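Local coordinates for hypothetical protein (Pseudomonas aeruginosa, PDB 2H9F) that probably isomerises methylaconitate, as expected of a member of the PrpF family, at residues V73-Y87 / L108-V122. Sequence-based numbering, arbitrary orientation. Where two conformers were deposited one is given.
With SO4 (sulfate ion), chain E.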
ATOM      1  N   VAL A  73     -14.000  -4.170  -8.915  1.00 32.59           N
ATOM      2  CA  VAL A  73     -15.091  -3.671  -9.766  1.00 31.78           C
ATOM      3  C   VAL A  73     -15.451  -4.716 -10.810  1.00 31.62           C
ATOM      4  O   VAL A  73     -14.557  -5.328 -11.404  1.00 29.63           O
ATOM      5  CB  VAL A  73     -14.667  -2.370 -10.463  1.00 29.92           C
ATOM      6  CG1 VAL A  73     -15.666  -1.941 -11.598  1.00 30.46           C
ATOM      7  CG2 VAL A  73     -14.490  -1.248  -9.438  1.00 32.33           C
ATOM      8  N   ILE A  74     -16.760  -4.961 -10.958  1.00 30.16           N
ATOM      9  CA  ILE A  74     -17.350  -5.758 -12.059  1.00 29.11           C
ATOM     10  C   ILE A  74     -18.094  -4.817 -13.037  1.00 30.49           C
ATOM     11  O   ILE A  74     -18.908  -3.992 -12.615  1.00 27.78           O
ATOM     12  CB  ILE A  74     -18.364  -6.822 -11.555  1.00 30.08           C
ATOM     13  CG1 ILE A  74     -17.711  -7.751 -10.510  1.00 28.40           C
ATOM     14  CG2 ILE A  74     -18.891  -7.650 -12.772  1.00 25.52           C
ATOM     15  CD1 ILE A  74     -18.714  -8.657  -9.768  1.00 29.17           C
ATOM     16  N   LEU A  75     -17.758  -4.910 -14.325  1.00 30.40           N
ATOM     17  CA  LEU A  75     -18.519  -4.280 -15.422  1.00 31.69           C
ATOM     18  C   LEU A  75     -19.119  -5.377 -16.292  1.00 32.08           C
ATOM     19  O   LEU A  75     -18.528  -6.464 -16.456  1.00 30.24           O
ATOM     20  CB  LEU A  75     -17.636  -3.403 -16.300  1.00 32.23           C
ATOM     21  CG  LEU A  75     -17.700  -1.899 -16.083  1.00 37.33           C
ATOM     22  CD1 LEU A  75     -17.218  -1.555 -14.743  1.00 39.65           C
ATOM     23  CD2 LEU A  75     -16.876  -1.200 -17.140  1.00 34.49           C
ATOM     24  N   SER A  76     -20.323  -5.106 -16.782  1.00 32.50           N
ATOM     25  CA  SER A  76     -21.026  -5.955 -17.729  1.00 31.55           C
ATOM     26  C   SER A  76     -21.841  -5.047 -18.655  1.00 33.76           C
ATOM     27  O   SER A  76     -22.104  -3.868 -18.325  1.00 32.30           O
ATOM     28  CB  SER A  76     -21.965  -6.914 -17.005  1.00 32.96           C
ATOM     29  OG  SER A  76     -22.944  -6.213 -16.269  1.00 32.03           O
ATOM     30  N   LYS A  77     -22.211  -5.588 -19.811  1.00 33.15           N
ATOM     31  CA  LYS A  77     -23.147  -4.935 -20.695  1.00 35.48           C
ATOM     32  C   LYS A  77     -24.437  -4.701 -19.938  1.00 35.48           C
ATOM     33  O   LYS A  77     -24.961  -5.595 -19.277  1.00 32.80           O
ATOM     34  CB  LYS A  77     -23.392  -5.784 -21.951  1.00 36.35           C
ATOM     35  CG  LYS A  77     -22.156  -5.809 -22.899  1.00 39.99           C
ATOM     36  CD  LYS A  77     -22.463  -6.294 -24.354  1.00 43.16           C
ATOM     37  CE  LYS A  77     -23.152  -5.190 -25.204  1.00 49.72           C
ATOM     38  NZ  LYS A  77     -22.214  -4.155 -25.750  1.00 45.65           N
ATOM     39  N   SER A  78     -24.947  -3.484 -20.018  1.00 35.42           N
ATOM     40  CA  SER A  78     -26.114  -3.126 -19.263  1.00 34.03           C
ATOM     41  C   SER A  78     -27.391  -3.730 -19.806  1.00 39.19           C
ATOM     42  O   SER A  78     -27.615  -3.768 -21.013  1.00 37.69           O
ATOM     43  CB  SER A  78     -26.276  -1.634 -19.286  1.00 37.19           C
ATOM     44  OG  SER A  78     -27.288  -1.259 -18.403  1.00 30.68           O
ATOM     45  N   SER A  79     -28.248  -4.134 -18.881  1.00 40.74           N
ATOM     46  CA  SER A  79     -29.630  -4.531 -19.184  1.00 47.01           C
ATOM     47  C   SER A  79     -30.547  -3.311 -19.145  1.00 46.73           C
ATOM     48  O   SER A  79     -31.681  -3.342 -19.622  1.00 50.04           O
ATOM     49  CB  SER A  79     -30.077  -5.511 -18.091  1.00 49.79           C
ATOM     50  OG  SER A  79     -29.420  -5.137 -16.857  1.00 52.40           O
ATOM     51  N   GLN A  80     -30.028  -2.230 -18.576  1.00 44.90           N
ATOM     52  CA  GLN A  80     -30.791  -1.046 -18.303  1.00 43.14           C
ATOM     53  C   GLN A  80     -30.909  -0.185 -19.594  1.00 41.25           C
ATOM     54  O   GLN A  80     -29.921   0.163 -20.216  1.00 39.21           O
ATOM     55  CB  GLN A  80     -30.104  -0.343 -17.127  1.00 43.82           C
ATOM     56  CG  GLN A  80     -30.836   0.810 -16.519  1.00 49.59           C
ATOM     57  CD  GLN A  80     -32.148   0.427 -15.853  1.00 54.96           C
ATOM     58  OE1 GLN A  80     -32.285  -0.670 -15.270  1.00 51.31           O
ATOM     59  NE2 GLN A  80     -33.128   1.348 -15.931  1.00 50.46           N
ATOM     60  N   PRO A  81     -32.141   0.103 -20.047  1.00 40.22           N
ATOM     61  CA  PRO A  81     -32.288   0.896 -21.265  1.00 38.74           C
ATOM     62  C   PRO A  81     -31.519   2.191 -21.205  1.00 35.28           C
ATOM     63  O   PRO A  81     -31.529   2.858 -20.171  1.00 37.46           O
ATOM     64  CB  PRO A  81     -33.781   1.197 -21.316  1.00 37.45           C
ATOM     65  CG  PRO A  81     -34.382   0.107 -20.580  1.00 41.96           C
ATOM     66  CD  PRO A  81     -33.442  -0.295 -19.501  1.00 39.34           C
ATOM     67  N   GLY A  82     -30.865   2.537 -22.306  1.00 31.73           N
ATOM     68  CA  GLY A  82     -30.106   3.774 -22.402  1.00 30.39           C
ATOM     69  C   GLY A  82     -28.781   3.780 -21.686  1.00 31.20           C
ATOM     70  O   GLY A  82     -28.224   4.839 -21.387  1.00 30.74           O
ATOM     71  N   HIS A  83     -28.233   2.599 -21.439  1.00 31.40           N
ATOM     72  CA  HIS A  83     -26.952   2.492 -20.782  1.00 31.27           C
ATOM     73  C   HIS A  83     -26.073   1.491 -21.506  1.00 28.77           C
ATOM     74  O   HIS A  83     -26.553   0.551 -22.099  1.00 25.65           O
ATOM     75  CB  HIS A  83     -27.181   2.080 -19.319  1.00 32.03           C
ATOM     76  CG  HIS A  83     -27.822   3.152 -18.485  1.00 31.88           C
ATOM     77  ND1 HIS A  83     -29.192   3.303 -18.376  1.00 29.49           N
ATOM     78  CD2 HIS A  83     -27.273   4.142 -17.736  1.00 28.68           C
ATOM     79  CE1 HIS A  83     -29.450   4.345 -17.598  1.00 27.53           C
ATOM     80  NE2 HIS A  83     -28.304   4.855 -17.178  1.00 32.05           N
ATOM     81  N   ASP A  84     -24.777   1.729 -21.458  1.00 28.76           N
ATOM     82  CA  ASP A  84     -23.783   0.837 -22.031  1.00 30.34           C
ATOM     83  C   ASP A  84     -23.321  -0.255 -21.079  1.00 29.62           C
ATOM     84  O   ASP A  84     -23.175  -1.394 -21.506  1.00 32.12           O
ATOM     85  CB  ASP A  84     -22.570   1.651 -22.491  1.00 28.97           C
ATOM     86  CG  ASP A  84     -22.951   2.638 -23.565  1.00 33.94           C
ATOM     87  OD1 ASP A  84     -23.470   2.174 -24.614  1.00 30.66           O
ATOM     88  OD2 ASP A  84     -22.824   3.852 -23.314  1.00 27.48           O
ATOM     89  N   VAL A  85     -23.038   0.094 -19.823  1.00 27.80           N
ATOM     90  CA  VAL A  85     -22.498  -0.871 -18.874  1.00 28.46           C
ATOM     91  C   VAL A  85     -23.161  -0.768 -17.525  1.00 29.24           C
ATOM     92  O   VAL A  85     -23.561   0.311 -17.108  1.00 29.81           O
ATOM     93  CB  VAL A  85     -20.982  -0.687 -18.700  1.00 31.59           C
ATOM     94  CG1 VAL A  85     -20.243  -1.060 -20.046  1.00 29.27           C
ATOM     95  CG2 VAL A  85     -20.646   0.745 -18.199  1.00 27.71           C
ATOM     96  N   ASP A  86     -23.293  -1.904 -16.845  1.00 30.09           N
ATOM     97  CA  ASP A  86     -23.578  -1.915 -15.422  1.00 29.30           C
ATOM     98  C   ASP A  86     -22.267  -1.965 -14.652  1.00 30.81           C
ATOM     99  O   ASP A  86     -21.373  -2.740 -14.979  1.00 32.35           O
ATOM    100  CB  ASP A  86     -24.434  -3.110 -15.031  1.00 30.52           C
ATOM    101  CG  ASP A  86     -25.816  -3.045 -15.589  1.00 31.63           C
ATOM    102  OD1 ASP A  86     -26.221  -1.956 -16.047  1.00 38.94           O
ATOM    103  OD2 ASP A  86     -26.524  -4.084 -15.580  1.00 42.96           O
ATOM    104  N   TYR A  87     -22.186  -1.156 -13.604  1.00 31.83           N
ATOM    105  CA  TYR A  87     -20.983  -0.929 -12.838  1.00 30.91           C
ATOM    106  C   TYR A  87     -21.270  -1.238 -11.396  1.00 32.01           C
ATOM    107  O   TYR A  87     -22.126  -0.636 -10.770  1.00 33.95           O
ATOM    108  CB  TYR A  87     -20.543   0.517 -13.044  1.00 34.43           C
ATOM    109  CG  TYR A  87     -19.645   1.126 -12.002  1.00 32.73           C
ATOM    110  CD1 TYR A  87     -18.555   0.450 -11.527  1.00 31.75           C
ATOM    111  CD2 TYR A  87     -19.878   2.406 -11.521  1.00 33.50           C
ATOM    112  CE1 TYR A  87     -17.722   1.033 -10.591  1.00 32.22           C
ATOM    113  CE2 TYR A  87     -19.060   2.991 -10.561  1.00 29.50           C
ATOM    114  CZ  TYR A  87     -17.988   2.297 -10.097  1.00 32.71           C
ATOM    115  OH  TYR A  87     -17.136   2.853  -9.158  1.00 36.45           O
ATOM    116  N   LEU A 108     -13.443   5.641  -8.746  1.00 38.78           N
ATOM    117  CA  LEU A 108     -13.394   4.465  -9.614  1.00 36.96           C
ATOM    118  C   LEU A 108     -14.386   4.514 -10.780  1.00 35.88           C
ATOM    119  O   LEU A 108     -14.163   3.834 -11.774  1.00 34.45           O
ATOM    120  CB  LEU A 108     -13.460   3.131  -8.844  1.00 38.05           C
ATOM    121  CG  LEU A 108     -12.175   2.696  -8.114  1.00 36.40           C
ATOM    122  CD1 LEU A 108     -12.280   1.239  -7.742  1.00 35.05           C
ATOM    123  CD2 LEU A 108     -10.818   2.968  -8.841  1.00 32.26           C
ATOM    124  N   SER A 109     -15.427   5.347 -10.707  1.00 34.17           N
ATOM    125  CA  SER A 109     -16.278   5.646 -11.901  1.00 34.75           C
ATOM    126  C   SER A 109     -15.478   6.035 -13.124  1.00 34.01           C
ATOM    127  O   SER A 109     -15.782   5.624 -14.237  1.00 34.83           O
ATOM    128  CB  SER A 109     -17.241   6.796 -11.588  1.00 38.23           C
ATOM    129  OG  SER A 109     -18.022   6.443 -10.467  1.00 38.44           O
ATOM    130  N   THR A 110     -14.454   6.853 -12.908  1.00 30.36           N
ATOM    131  CA  THR A 110     -13.593   7.255 -13.991  1.00 33.57           C
ATOM    132  C   THR A 110     -13.021   5.988 -14.635  1.00 33.26           C
ATOM    133  O   THR A 110     -13.063   5.866 -15.840  1.00 33.68           O
ATOM    134  CB  THR A 110     -12.469   8.172 -13.503  1.00 31.32           C
ATOM    135  OG1 THR A 110     -12.942   9.012 -12.430  1.00 35.23           O
ATOM    136  CG2 THR A 110     -11.971   9.025 -14.633  1.00 33.02           C
ATOM    137  N   GLY A 111     -12.554   5.033 -13.808  1.00 31.95           N
ATOM    138  CA  GLY A 111     -12.016   3.781 -14.296  1.00 31.02           C
ATOM    139  C   GLY A 111     -13.075   2.920 -14.966  1.00 31.62           C
ATOM    140  O   GLY A 111     -12.796   2.261 -15.965  1.00 34.97           O
ATOM    141  N   ALA A 112     -14.294   2.943 -14.440  1.00 30.18           N
ATOM    142  CA  ALA A 112     -15.411   2.224 -15.075  1.00 31.68           C
ATOM    143  C   ALA A 112     -15.612   2.680 -16.525  1.00 32.13           C
ATOM    144  O   ALA A 112     -15.834   1.863 -17.380  1.00 32.76           O
ATOM    145  CB  ALA A 112     -16.702   2.361 -14.285  1.00 29.97           C
ATOM    146  N   GLY A 113     -15.542   3.981 -16.794  1.00 30.55           N
ATOM    147  CA  GLY A 113     -15.766   4.471 -18.144  1.00 30.49           C
ATOM    148  C   GLY A 113     -14.664   4.028 -19.074  1.00 31.29           C
ATOM    149  O   GLY A 113     -14.915   3.583 -20.173  1.00 33.20           O
ATOM    150  N   ALA A 114     -13.432   4.100 -18.604  1.00 30.30           N
ATOM    151  CA  ALA A 114     -12.276   3.672 -19.404  1.00 32.63           C
ATOM    152  C   ALA A 114     -12.297   2.141 -19.636  1.00 31.82           C
ATOM    153  O   ALA A 114     -12.149   1.656 -20.766  1.00 31.52           O
ATOM    154  CB  ALA A 114     -11.013   4.098 -18.733  1.00 29.87           C
ATOM    155  N   PHE A 115     -12.529   1.396 -18.566  1.00 31.40           N
ATOM    156  CA  PHE A 115     -12.526  -0.050 -18.635  1.00 31.86           C
ATOM    157  C   PHE A 115     -13.620  -0.566 -19.525  1.00 31.84           C
ATOM    158  O   PHE A 115     -13.440  -1.583 -20.171  1.00 33.52           O
ATOM    159  CB  PHE A 115     -12.717  -0.646 -17.239  1.00 33.10           C
ATOM    160  CG  PHE A 115     -12.611  -2.151 -17.195  1.00 29.76           C
ATOM    161  CD1 PHE A 115     -11.427  -2.780 -17.554  1.00 32.85           C
ATOM    162  CD2 PHE A 115     -13.677  -2.926 -16.790  1.00 30.71           C
ATOM    163  CE1 PHE A 115     -11.330  -4.158 -17.501  1.00 31.59           C
ATOM    164  CE2 PHE A 115     -13.574  -4.268 -16.759  1.00 31.27           C
ATOM    165  CZ  PHE A 115     -12.386  -4.880 -17.105  1.00 29.85           C
ATOM    166  N   ALA A 116     -14.772   0.117 -19.538  1.00 29.67           N
ATOM    167  CA  ALA A 116     -15.878  -0.266 -20.411  1.00 27.54           C
ATOM    168  C   ALA A 116     -15.389  -0.405 -21.838  1.00 28.71           C
ATOM    169  O   ALA A 116     -15.805  -1.299 -22.553  1.00 31.70           O
ATOM    170  CB  ALA A 116     -16.994   0.779 -20.365  1.00 24.04           C
ATOM    171  N   LEU A 117     -14.494   0.507 -22.244  1.00 31.60           N
ATOM    172  CA  LEU A 117     -13.898   0.482 -23.583  1.00 29.67           C
ATOM    173  C   LEU A 117     -12.761  -0.538 -23.727  1.00 31.92           C
ATOM    174  O   LEU A 117     -12.738  -1.277 -24.731  1.00 31.47           O
ATOM    175  CB  LEU A 117     -13.440   1.878 -23.978  1.00 31.45           C
ATOM    176  CG  LEU A 117     -14.584   2.896 -24.212  1.00 29.80           C
ATOM    177  CD1 LEU A 117     -14.054   4.328 -24.166  1.00 27.01           C
ATOM    178  CD2 LEU A 117     -15.235   2.631 -25.540  1.00 26.59           C
ATOM    179  N   HIS A 118     -11.853  -0.625 -22.749  1.00 29.90           N
ATOM    180  CA  HIS A 118     -10.817  -1.648 -22.824  0.50 30.15           C
ATOM    181  C   HIS A 118     -11.459  -3.035 -22.854  1.00 30.27           C
ATOM    182  O   HIS A 118     -10.977  -3.912 -23.529  1.00 31.03           O
ATOM    183  CB  HIS A 118      -9.834  -1.539 -21.660  0.50 30.02           C
ATOM    184  CG  HIS A 118      -9.183  -0.195 -21.529  0.50 26.93           C
ATOM    185  ND1 HIS A 118      -8.291   0.306 -22.454  0.50 24.89           N
ATOM    186  CD2 HIS A 118      -9.290   0.742 -20.559  0.50 23.76           C
ATOM    187  CE1 HIS A 118      -7.870   1.486 -22.044  0.50 25.52           C
ATOM    188  NE2 HIS A 118      -8.457   1.766 -20.891  0.50 11.94           N
ATOM    189  N   ALA A 119     -12.574  -3.190 -22.171  1.00 29.99           N
ATOM    190  CA  ALA A 119     -13.229  -4.472 -22.057  1.00 28.94           C
ATOM    191  C   ALA A 119     -14.113  -4.866 -23.215  1.00 29.98           C
ATOM    192  O   ALA A 119     -14.657  -5.992 -23.209  1.00 29.48           O
ATOM    193  CB  ALA A 119     -14.036  -4.523 -20.776  1.00 28.03           C
ATOM    194  N   GLY A 120     -14.315  -3.964 -24.168  1.00 29.71           N
ATOM    195  CA  GLY A 120     -15.107  -4.272 -25.352  1.00 27.73           C
ATOM    196  C   GLY A 120     -16.576  -4.302 -25.050  1.00 28.99           C
ATOM    197  O   GLY A 120     -17.334  -5.001 -25.734  1.00 28.33           O
ATOM    198  N   LEU A 121     -17.015  -3.569 -24.037  1.00 29.18           N
ATOM    199  CA  LEU A 121     -18.412  -3.693 -23.629  1.00 29.38           C
ATOM    200  C   LEU A 121     -19.310  -2.619 -24.235  1.00 29.99           C
ATOM    201  O   LEU A 121     -20.517  -2.632 -24.047  1.00 32.26           O
ATOM    202  CB  LEU A 121     -18.513  -3.672 -22.104  1.00 29.25           C
ATOM    203  CG  LEU A 121     -17.874  -4.824 -21.326  1.00 29.99           C
ATOM    204  CD1 LEU A 121     -17.795  -4.465 -19.848  1.00 29.55           C
ATOM    205  CD2 LEU A 121     -18.670  -6.086 -21.541  1.00 27.00           C
ATOM    206  N   VAL A 122     -18.722  -1.681 -24.966  1.00 32.76           N
ATOM    207  CA  VAL A 122     -19.502  -0.594 -25.579  1.00 30.45           C
ATOM    208  C   VAL A 122     -19.782  -0.863 -27.056  1.00 31.09           C
ATOM    209  O   VAL A 122     -18.905  -1.265 -27.801  1.00 30.48           O
ATOM    210  CB  VAL A 122     -18.787   0.756 -25.400  1.00 29.11           C
ATOM    211  CG1 VAL A 122     -19.569   1.881 -26.073  1.00 25.57           C
ATOM    212  CG2 VAL A 122     -18.598   1.033 -23.912  1.00 28.59           C
TER
HETATM  213  S   SO4 E 399     -31.464   0.276 -25.232  1.00 73.62           S
HETATM  214  O1  SO4 E 399     -32.545  -0.260 -24.379  1.00 67.86           O
HETATM  215  O2  SO4 E 399     -30.619  -0.813 -25.710  1.00 75.18           O
HETATM  216  O3  SO4 E 399     -32.057   0.943 -26.397  1.00 69.34           O
HETATM  217  O4  SO4 E 399     -30.607   1.226 -24.510  1.00 69.71           O
HETATM  218  O   HOH W   1     -20.185  -4.826 -27.309  1.00 52.46           O
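The chi1 of Y87, 158°, sets CG opposite the backbone nitrogen and carries the ring toward helix 108-118, where the methyl of A112 sits over one face, CB 3.9 Å from the ring centroid, in a CH-pi contact. Alanine suits this place because its single methyl lets the aromatic ring lie close to the helix. The tyrosine hydroxyl reaches past L108 and S109 and, like S109 OG, hydrogen bonds to C105 O, so both hydroxyls find a partner in the backbone just before helix 106-118. In L75 an off-staggered chi1 of -102° goes with the close seating of CD2 against the helix backbone, 3.2 Å from A112 O; CD2 also lies 3.7 Å from F115 CD2, at the phenyl edge, and 3.8 Å from A116 CB. The small A116 also receives V85, whose CG1 stands 3.7 Å from A116 CB and touches L121 CB as well. Leucine and valine suit these sites, their apolar branches filling the layer between hairpin and helix. V73, L75, V85 and Y87 line the face of the antiparallel hairpin of strands 71-77 and 85-92 that helix 106-118 packs against; the axes of 73-77 and 108-118 cross at -51° and come within 9.2 Å. F24 of strand 20-26, the parallel neighbour of 71-77, meets the ring of F115, extending this hydrophobic layer. Past the helix, G120, lacking a side chain, adopts the positive phi of a Schellman motif with little strain, and the chain turns back so that L121 can push CD1 to 3.7 Å from L75 CB. At the solvent-facing margin K77, long and flexible, bends at chi3 and chi4, and NZ donates a hydrogen bond to L121 O (2.8 Å) from above the carbonyl plane; a water links the same ammonium to G120 O. Nearby, D84 packs loosely against V122 while its carboxylate salt-bridges R136 of strand 131-139.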